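Local coordinates for protein ulvan Lyase-PL25 (PDB 5UAM) that degrades ulvan, the cell-wall polysaccharide of green seaweeds, as a polysaccharide lyase of family PL25 built on a beta-propeller fold, at residues H140-R145 and Q151-N156; L105-G110 and V194-T199; E371-L376 and E397-D402. One frame throughout, in Å; residues are numbered along the deposited sequence. Where two conformers were deposited one is given.

Contact 1 (H140-R145 and Q151-N156); sequences HAVSKR and QWEDLN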
# COMPACT_ATOMS: atom_id res chain seq x y z
N HIS A 140 4.24 -13.74 9.17
CA HIS A 140 5.25 -13.82 8.13
C HIS A 140 5.36 -15.28 7.73
O HIS A 140 5.72 -16.12 8.56
CB HIS A 140 6.57 -13.29 8.66
CG HIS A 140 7.75 -13.44 7.74
ND1 HIS A 140 9.05 -13.34 8.20
CD2 HIS A 140 7.83 -13.67 6.41
CE1 HIS A 140 9.88 -13.50 7.19
NE2 HIS A 140 9.16 -13.70 6.09
N ALA A 141 5.04 -15.59 6.48
CA ALA A 141 5.18 -16.91 5.92
C ALA A 141 6.25 -16.90 4.85
O ALA A 141 6.53 -15.87 4.22
CB ALA A 141 3.86 -17.38 5.31
N VAL A 142 6.86 -18.06 4.61
CA VAL A 142 7.89 -18.16 3.58
C VAL A 142 7.68 -19.45 2.79
O VAL A 142 7.24 -20.47 3.34
CB VAL A 142 9.31 -18.10 4.19
CG1 VAL A 142 9.59 -19.30 5.03
CG2 VAL A 142 10.35 -17.93 3.08
N SER A 143 7.98 -19.40 1.51
CA SER A 143 7.87 -20.61 0.71
C SER A 143 8.85 -21.67 1.21
O SER A 143 9.94 -21.35 1.68
CB SER A 143 8.08 -20.31 -0.78
OG SER A 143 9.39 -19.87 -1.07
N LYS A 144 8.44 -22.94 1.13
CA LYS A 144 9.32 -24.02 1.59
C LYS A 144 10.50 -24.21 0.67
O LYS A 144 11.57 -24.67 1.11
CB LYS A 144 8.54 -25.31 1.72
CG LYS A 144 7.60 -25.28 2.88
CD LYS A 144 7.10 -26.66 3.21
CE LYS A 144 6.28 -26.64 4.48
NZ LYS A 144 5.89 -28.03 4.87
N ARG A 145 10.34 -23.88 -0.61
CA ARG A 145 11.38 -24.03 -1.61
C ARG A 145 11.49 -22.75 -2.42
O ARG A 145 10.50 -22.02 -2.57
CB ARG A 145 11.06 -25.20 -2.57
CG ARG A 145 11.01 -26.55 -1.88
CD ARG A 145 10.64 -27.66 -2.86
NE ARG A 145 11.59 -27.78 -3.96
N GLN A 151 3.86 -24.40 -1.47
CA GLN A 151 4.00 -24.89 -0.11
C GLN A 151 4.68 -23.84 0.75
O GLN A 151 5.65 -23.21 0.32
CB GLN A 151 4.83 -26.19 -0.05
CG GLN A 151 4.31 -27.34 -0.86
CD GLN A 151 5.26 -28.54 -0.78
OE1 GLN A 151 5.96 -28.72 0.22
NE2 GLN A 151 5.33 -29.33 -1.84
N TRP A 152 4.18 -23.68 1.98
CA TRP A 152 4.51 -22.56 2.85
C TRP A 152 4.81 -23.03 4.26
O TRP A 152 4.30 -24.05 4.73
CB TRP A 152 3.32 -21.57 2.87
CG TRP A 152 3.15 -21.02 1.50
CD1 TRP A 152 2.46 -21.59 0.46
CD2 TRP A 152 3.78 -19.87 0.98
NE1 TRP A 152 2.61 -20.82 -0.67
CE2 TRP A 152 3.42 -19.76 -0.37
CE3 TRP A 152 4.59 -18.88 1.54
CZ2 TRP A 152 3.89 -18.73 -1.18
CZ3 TRP A 152 5.04 -17.85 0.73
CH2 TRP A 152 4.69 -17.79 -0.62
N GLU A 153 5.63 -22.25 4.96
CA GLU A 153 5.85 -22.45 6.38
C GLU A 153 5.79 -21.11 7.09
O GLU A 153 6.11 -20.05 6.52
CB GLU A 153 7.17 -23.17 6.67
CG GLU A 153 8.39 -22.40 6.26
CD GLU A 153 9.68 -23.21 6.43
OE1 GLU A 153 9.60 -24.42 6.72
OE2 GLU A 153 10.78 -22.62 6.27
N ASP A 154 5.37 -21.17 8.34
CA ASP A 154 5.28 -20.00 9.17
C ASP A 154 6.65 -19.64 9.74
O ASP A 154 7.39 -20.50 10.23
CB ASP A 154 4.32 -20.28 10.33
CG ASP A 154 2.94 -20.69 9.84
OD1 ASP A 154 2.44 -20.06 8.89
OD2 ASP A 154 2.36 -21.66 10.39
N LEU A 155 6.99 -18.36 9.73
CA LEU A 155 8.13 -17.90 10.53
C LEU A 155 7.72 -17.07 11.72
O LEU A 155 8.28 -17.21 12.80
CB LEU A 155 9.10 -17.07 9.67
CG LEU A 155 9.68 -17.77 8.44
CD1 LEU A 155 10.72 -16.88 7.79
CD2 LEU A 155 10.28 -19.12 8.81
N ASN A 156 6.66 -16.33 11.56
CA ASN A 156 6.21 -15.27 12.43
C ASN A 156 7.31 -14.77 13.35
O ASN A 156 7.25 -14.96 14.57
CB ASN A 156 5.02 -15.83 13.20
CG ASN A 156 3.96 -16.37 12.26
OD1 ASN A 156 3.84 -15.89 11.13
ND2 ASN A 156 3.21 -17.39 12.70
O HOH W 1 11.80 -21.95 3.67
O HOH W 2 4.82 -29.32 2.47
O HOH W 3 7.41 -23.87 -1.75
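H140-S143 and W152-D154 pair as an antiparallel beta hairpin, the last two strands of a four-stranded propeller blade. V142 and E153 are the hydrogen-bonded pair: V142 N gives to E153 O and E153 N to V142 O, both at 2.9 Å. A141 with D154 and S143 with W152 flank them as non-hydrogen-bonded pairs.

The H140 end is gripped tightly by three bonds. H140 O takes two backbone donors, L155 N at 2.8 Å and N156 N at 3.2 Å. N156 brings its amide back to the strand, and its OD1 accepts H140 N at 2.9 Å in an almost straight bond (175°). The H140 ring swings out anti to the backbone N (chi1 174°), which puts one face against L155. In the conformer given, L155 CD1 makes a CH-pi contact there, 4.0 Å from the ring centroid, and L155 CG packs on V142 CG1 at 3.7 Å. V142 CG1 also meets E153 CG. H140 ND1 is hydrogen-bonded to N157 OD1 and NE2 to H113 ND1, which should fix the rotation of the ring.

The W152 indole starts away from the partner strand, but its six-membered ring comes back against V142 and S143. S143 CB sits over its face, and A141 CB meets CE3 obliquely. W152 NE1 is held by I149 O, and the ring also packs on I112 and I114 of strand 112-116, beyond strand 139-143.

The far end faces solvent and is looser in its side chains, though the backbone bond from K144 N to Q151 O still closes the hairpin. K144 crosses Q151 at about a right angle, and a water accepts from K144 NZ and donates to Q151 OE1. A second water donates to S143 O at 2.8 Å and to E153 OE2 at 2.9 Å.

Contact 2 (L105-G110 and V194-T199); sequences LIDDEG and VDNGRT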
# COMPACT_ATOMS: atom_id res chain seq x y z
N LEU A 105 7.64 -10.38 -0.92
CA LEU A 105 9.04 -10.10 -1.19
C LEU A 105 9.74 -11.39 -1.62
O LEU A 105 9.51 -12.44 -1.01
CB LEU A 105 9.72 -9.52 0.07
CG LEU A 105 11.18 -9.11 -0.06
CD1 LEU A 105 11.47 -7.92 0.83
CD2 LEU A 105 12.12 -10.27 0.33
N ILE A 106 10.60 -11.32 -2.62
CA ILE A 106 11.42 -12.46 -3.04
C ILE A 106 12.85 -12.21 -2.57
O ILE A 106 13.45 -11.20 -2.94
CB ILE A 106 11.39 -12.70 -4.56
CG1 ILE A 106 9.95 -12.88 -5.02
CG2 ILE A 106 12.29 -13.90 -4.93
CD1 ILE A 106 9.81 -13.05 -6.54
N ASP A 107 13.39 -13.10 -1.74
CA ASP A 107 14.73 -12.89 -1.20
C ASP A 107 15.81 -13.32 -2.19
O ASP A 107 15.53 -13.90 -3.24
CB ASP A 107 14.86 -13.47 0.22
CG ASP A 107 14.96 -14.97 0.27
OD1 ASP A 107 15.40 -15.62 -0.71
OD2 ASP A 107 14.58 -15.53 1.33
N ASP A 108 17.06 -13.03 -1.85
CA ASP A 108 18.19 -13.32 -2.73
C ASP A 108 18.45 -14.81 -2.92
O ASP A 108 19.24 -15.18 -3.79
CB ASP A 108 19.45 -12.68 -2.18
CG ASP A 108 19.61 -11.24 -2.61
OD1 ASP A 108 18.68 -10.66 -3.24
OD2 ASP A 108 20.68 -10.68 -2.29
N GLU A 109 17.83 -15.69 -2.13
CA GLU A 109 17.90 -17.11 -2.38
C GLU A 109 16.69 -17.64 -3.10
O GLU A 109 16.59 -18.85 -3.35
CB GLU A 109 18.15 -17.89 -1.08
CG GLU A 109 19.59 -17.73 -0.56
CD GLU A 109 20.68 -18.20 -1.55
OE1 GLU A 109 20.52 -19.23 -2.26
OE2 GLU A 109 21.73 -17.52 -1.61
N GLY A 110 15.77 -16.77 -3.48
CA GLY A 110 14.62 -17.15 -4.25
C GLY A 110 13.42 -17.56 -3.43
O GLY A 110 12.38 -17.91 -4.01
N VAL A 194 19.21 -9.07 7.66
CA VAL A 194 20.38 -9.28 6.80
C VAL A 194 20.58 -10.74 6.42
O VAL A 194 21.59 -11.06 5.76
CB VAL A 194 21.66 -8.66 7.40
CG1 VAL A 194 21.45 -7.16 7.66
CG2 VAL A 194 22.07 -9.37 8.68
N ASP A 195 19.67 -11.64 6.80
CA ASP A 195 19.81 -13.07 6.53
C ASP A 195 18.61 -13.61 5.76
O ASP A 195 18.13 -14.72 6.01
CB ASP A 195 20.07 -13.86 7.82
CG ASP A 195 18.91 -13.78 8.80
OD1 ASP A 195 17.89 -13.12 8.49
OD2 ASP A 195 19.02 -14.41 9.89
N ASN A 196 18.15 -12.83 4.78
CA ASN A 196 17.07 -13.25 3.89
C ASN A 196 15.76 -13.45 4.63
O ASN A 196 14.94 -14.29 4.26
CB ASN A 196 17.47 -14.49 3.09
CG ASN A 196 18.67 -14.25 2.21
OD1 ASN A 196 18.90 -13.13 1.77
ND2 ASN A 196 19.48 -15.27 2.00
N GLY A 197 15.53 -12.65 5.67
CA GLY A 197 14.25 -12.66 6.34
C GLY A 197 14.08 -13.74 7.38
O GLY A 197 12.96 -13.93 7.88
N ARG A 198 15.15 -14.44 7.73
CA ARG A 198 15.08 -15.52 8.71
C ARG A 198 15.14 -14.97 10.13
O ARG A 198 14.57 -15.58 11.05
CB ARG A 198 16.18 -16.54 8.45
CG ARG A 198 16.11 -17.16 7.06
CD ARG A 198 14.86 -18.00 6.89
NE ARG A 198 14.67 -18.43 5.50
CZ ARG A 198 13.84 -19.40 5.14
NH1 ARG A 198 13.14 -20.07 6.05
NH2 ARG A 198 13.72 -19.70 3.86
N THR A 199 15.82 -13.84 10.34
CA THR A 199 15.76 -13.13 11.61
C THR A 199 15.73 -11.63 11.34
O THR A 199 16.31 -11.14 10.37
CB THR A 199 16.93 -13.46 12.54
OG1 THR A 199 18.12 -12.91 12.02
CG2 THR A 199 17.14 -14.94 12.65
O HOH W 4 15.56 -17.57 2.97
O HOH W 5 17.44 -11.29 0.48
O HOH W 6 21.75 -14.96 -0.02
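Two beta turns from neighbouring propeller blades meet here, with D107 and N196 at the point of contact. D107-G110 is a type I turn after strand 103-106. D195-R198 is a type I' turn after strand 188-193. N196 fits against the first turn, and waters do most of the polar joining.

The D107 and N196 side chains cross at about a right angle, with their carboxylate and amide planes 36° apart. N196 CB lies 3.5 Å from D107 OD2. The same oxygen is 3.2 Å from N196 O; both are acceptors, so this approach is not a bond. D107 OD2 instead accepts from H113 NE2 and from a water that also takes R198 NE, the water lying in the guanidinium plane at its edge.

The first torsion of D107 (chi1 74°) sets CG between the backbone N and the carbonyl carbon. This lets OD1 reach forward to E109 N at 2.8 Å, an Asx turn in which the donor stands above the carboxylate plane. OD1 also accepts Y111 N. With an alanine here, E109 N and Y111 N would probably lose the OD1 acceptor, and H113 NE2 and the water on R198 NE the OD2 one.

The second turn is braced by D195, whose OD1 accepts T199 N at 2.9 Å on its syn lone pair. G197, at positive phi, suits the type I' turn that presents N196.

Toward solvent the contact is thin. N196 ND2 lies 3.6 Å from E109 CG, and a water links ND2 to E109 OE2. The D108 carboxylate turns to a salt bridge with K169. One more water donates to N196 OD1 at 2.7 Å and accepts from D108 N.

Contact 3 (E371-L376 and E397-D402); sequences ENIRYL and EHFVED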
# COMPACT_ATOMS: atom_id res chain seq x y z
N GLU A 371 8.35 16.18 -16.16
CA GLU A 371 7.10 16.67 -16.71
C GLU A 371 6.15 15.55 -17.11
O GLU A 371 4.95 15.82 -17.29
CB GLU A 371 7.36 17.52 -17.95
CG GLU A 371 8.17 18.80 -17.68
CD GLU A 371 9.66 18.54 -17.50
OE1 GLU A 371 10.33 19.38 -16.86
OE2 GLU A 371 10.18 17.50 -17.99
N ASN A 372 6.64 14.31 -17.22
CA ASN A 372 5.91 13.20 -17.84
C ASN A 372 5.49 12.22 -16.75
O ASN A 372 6.32 11.47 -16.23
CB ASN A 372 6.79 12.52 -18.88
CG ASN A 372 6.10 11.35 -19.58
OD1 ASN A 372 5.24 10.68 -19.00
ND2 ASN A 372 6.48 11.09 -20.82
N ILE A 373 4.21 12.24 -16.40
CA ILE A 373 3.65 11.39 -15.35
C ILE A 373 2.44 10.65 -15.90
O ILE A 373 1.59 11.25 -16.56
CB ILE A 373 3.23 12.27 -14.17
CG1 ILE A 373 4.42 13.09 -13.65
CG2 ILE A 373 2.62 11.43 -13.07
CD1 ILE A 373 4.06 14.53 -13.39
N ARG A 374 2.35 9.35 -15.62
CA ARG A 374 1.22 8.53 -16.03
C ARG A 374 0.65 7.85 -14.80
O ARG A 374 1.38 7.17 -14.08
CB ARG A 374 1.64 7.39 -16.97
CG ARG A 374 2.07 7.74 -18.36
CD ARG A 374 2.60 6.46 -19.01
NE ARG A 374 1.55 5.63 -19.58
CZ ARG A 374 1.61 4.30 -19.71
NH1 ARG A 374 2.67 3.61 -19.29
NH2 ARG A 374 0.61 3.66 -20.26
N TYR A 375 -0.65 8.01 -14.56
CA TYR A 375 -1.35 7.27 -13.53
C TYR A 375 -2.15 6.15 -14.16
O TYR A 375 -2.75 6.33 -15.23
CB TYR A 375 -2.36 8.15 -12.80
CG TYR A 375 -1.79 8.95 -11.65
CD1 TYR A 375 -1.12 10.14 -11.88
CD2 TYR A 375 -1.92 8.52 -10.34
CE1 TYR A 375 -0.59 10.87 -10.83
CE2 TYR A 375 -1.41 9.24 -9.28
CZ TYR A 375 -0.74 10.41 -9.53
OH TYR A 375 -0.22 11.12 -8.46
N LEU A 376 -2.18 5.01 -13.49
CA LEU A 376 -3.21 4.01 -13.73
C LEU A 376 -4.15 4.14 -12.54
O LEU A 376 -3.78 3.84 -11.40
CB LEU A 376 -2.59 2.62 -13.88
CG LEU A 376 -3.54 1.50 -14.28
CD1 LEU A 376 -4.36 1.87 -15.51
CD2 LEU A 376 -2.76 0.22 -14.57
N GLU A 397 0.08 19.22 -13.68
CA GLU A 397 -0.97 20.23 -13.59
C GLU A 397 -2.23 19.78 -14.31
O GLU A 397 -3.35 20.04 -13.84
CB GLU A 397 -0.48 21.56 -14.17
CG GLU A 397 0.61 22.22 -13.35
CD GLU A 397 0.87 23.65 -13.77
OE1 GLU A 397 0.15 24.16 -14.66
OE2 GLU A 397 1.79 24.26 -13.19
N HIS A 398 -2.08 19.10 -15.44
CA HIS A 398 -3.22 18.58 -16.20
C HIS A 398 -2.93 17.17 -16.67
O HIS A 398 -1.84 16.89 -17.17
CB HIS A 398 -3.50 19.42 -17.45
CG HIS A 398 -3.76 20.86 -17.17
ND1 HIS A 398 -2.76 21.80 -17.13
CD2 HIS A 398 -4.92 21.53 -16.91
CE1 HIS A 398 -3.28 22.99 -16.88
NE2 HIS A 398 -4.59 22.85 -16.74
N PHE A 399 -3.92 16.29 -16.53
CA PHE A 399 -3.87 14.94 -17.04
C PHE A 399 -5.01 14.72 -18.02
O PHE A 399 -6.08 15.31 -17.89
CB PHE A 399 -4.03 13.90 -15.91
CG PHE A 399 -2.86 13.85 -14.96
CD1 PHE A 399 -2.74 14.78 -13.94
CD2 PHE A 399 -1.90 12.86 -15.08
CE1 PHE A 399 -1.67 14.73 -13.05
CE2 PHE A 399 -0.83 12.81 -14.21
CZ PHE A 399 -0.71 13.74 -13.20
N VAL A 400 -4.75 13.89 -19.03
CA VAL A 400 -5.71 13.52 -20.05
C VAL A 400 -5.85 12.00 -20.03
O VAL A 400 -4.85 11.29 -19.94
CB VAL A 400 -5.24 13.97 -21.45
CG1 VAL A 400 -6.17 13.43 -22.52
CG2 VAL A 400 -5.20 15.48 -21.51
N GLU A 401 -7.09 11.51 -20.14
CA GLU A 401 -7.32 10.07 -20.11
C GLU A 401 -6.90 9.45 -21.44
O GLU A 401 -7.20 9.98 -22.51
CB GLU A 401 -8.79 9.79 -19.82
CG GLU A 401 -9.10 8.33 -19.53
CD GLU A 401 -10.54 8.10 -19.11
OE1 GLU A 401 -11.43 8.77 -19.67
OE2 GLU A 401 -10.79 7.22 -18.25
N ASP A 402 -6.18 8.33 -21.36
CA ASP A 402 -5.80 7.54 -22.52
C ASP A 402 -6.54 6.20 -22.44
O ASP A 402 -7.77 6.21 -22.32
CB ASP A 402 -4.28 7.46 -22.61
CG ASP A 402 -3.81 6.89 -23.94
OD1 ASP A 402 -4.62 6.85 -24.89
OD2 ASP A 402 -2.63 6.47 -24.04
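Y375 and F399 each set CG opposite their own carbonyl carbon (chi1 -86° and -69°), and their rings come together between the two segments. I373 has CG2 anti to its backbone N, and that methyl reaches the F399 ring in its plane, at the edge, 3.9 Å from CE2.

The two aromatic rings form an offset edge-to-face pair. The edge of Y375 points toward the face of F399, with centroids 5.4 Å apart and planes at 78°. Y375 CD1 is 3.6 Å from F399 CE2, and Y375 CE1 is 3.7 Å from F399 CZ. I373 O also lies against F399, 3.7 Å from CE2.

These residues belong to one four-stranded antiparallel blade of the propeller. Strand 373-381 is second in the blade and strand 400-408 is outermost. Strand 384-392 runs between them, and I373 and Y375 pair through their backbones with S392 and W390 of it. F399 of segment 397-402 therefore reaches I373 and Y375 by its side chain alone.

All three touching residues are buried. H339 and V353, next to the blade, pack on both rings. H339 ND1 is hydrogen-bonded to Y375 OH, which gives the buried hydroxyl a polar partner and holds the far end of the ring. F365 of strand 362-367 also meets the Y375 ring and touches I373.

How the contacts relate
Contacts 1 and 2 are neighbours, with centres about 11 Å apart; contact 3 lies across the propeller from contact 1, with centres about 40 Å apart. Contact 1 is nested in the chain loop that contact 2 closes, and both reach the blade that runs from strand 103-106 to strand 152-154. They touch directly: G197 O lies 3.2 Å from H140 CE1, and R198 forms a long, weak ion pair with E153. Contact 1 joins adjacent strands by backbone bonds, one end buried and the other wet. Contact 2 joins loops of two blades near the surface, largely through water. Contact 3 is buried, apolar and aromatic, and links non-adjacent parts of a single blade.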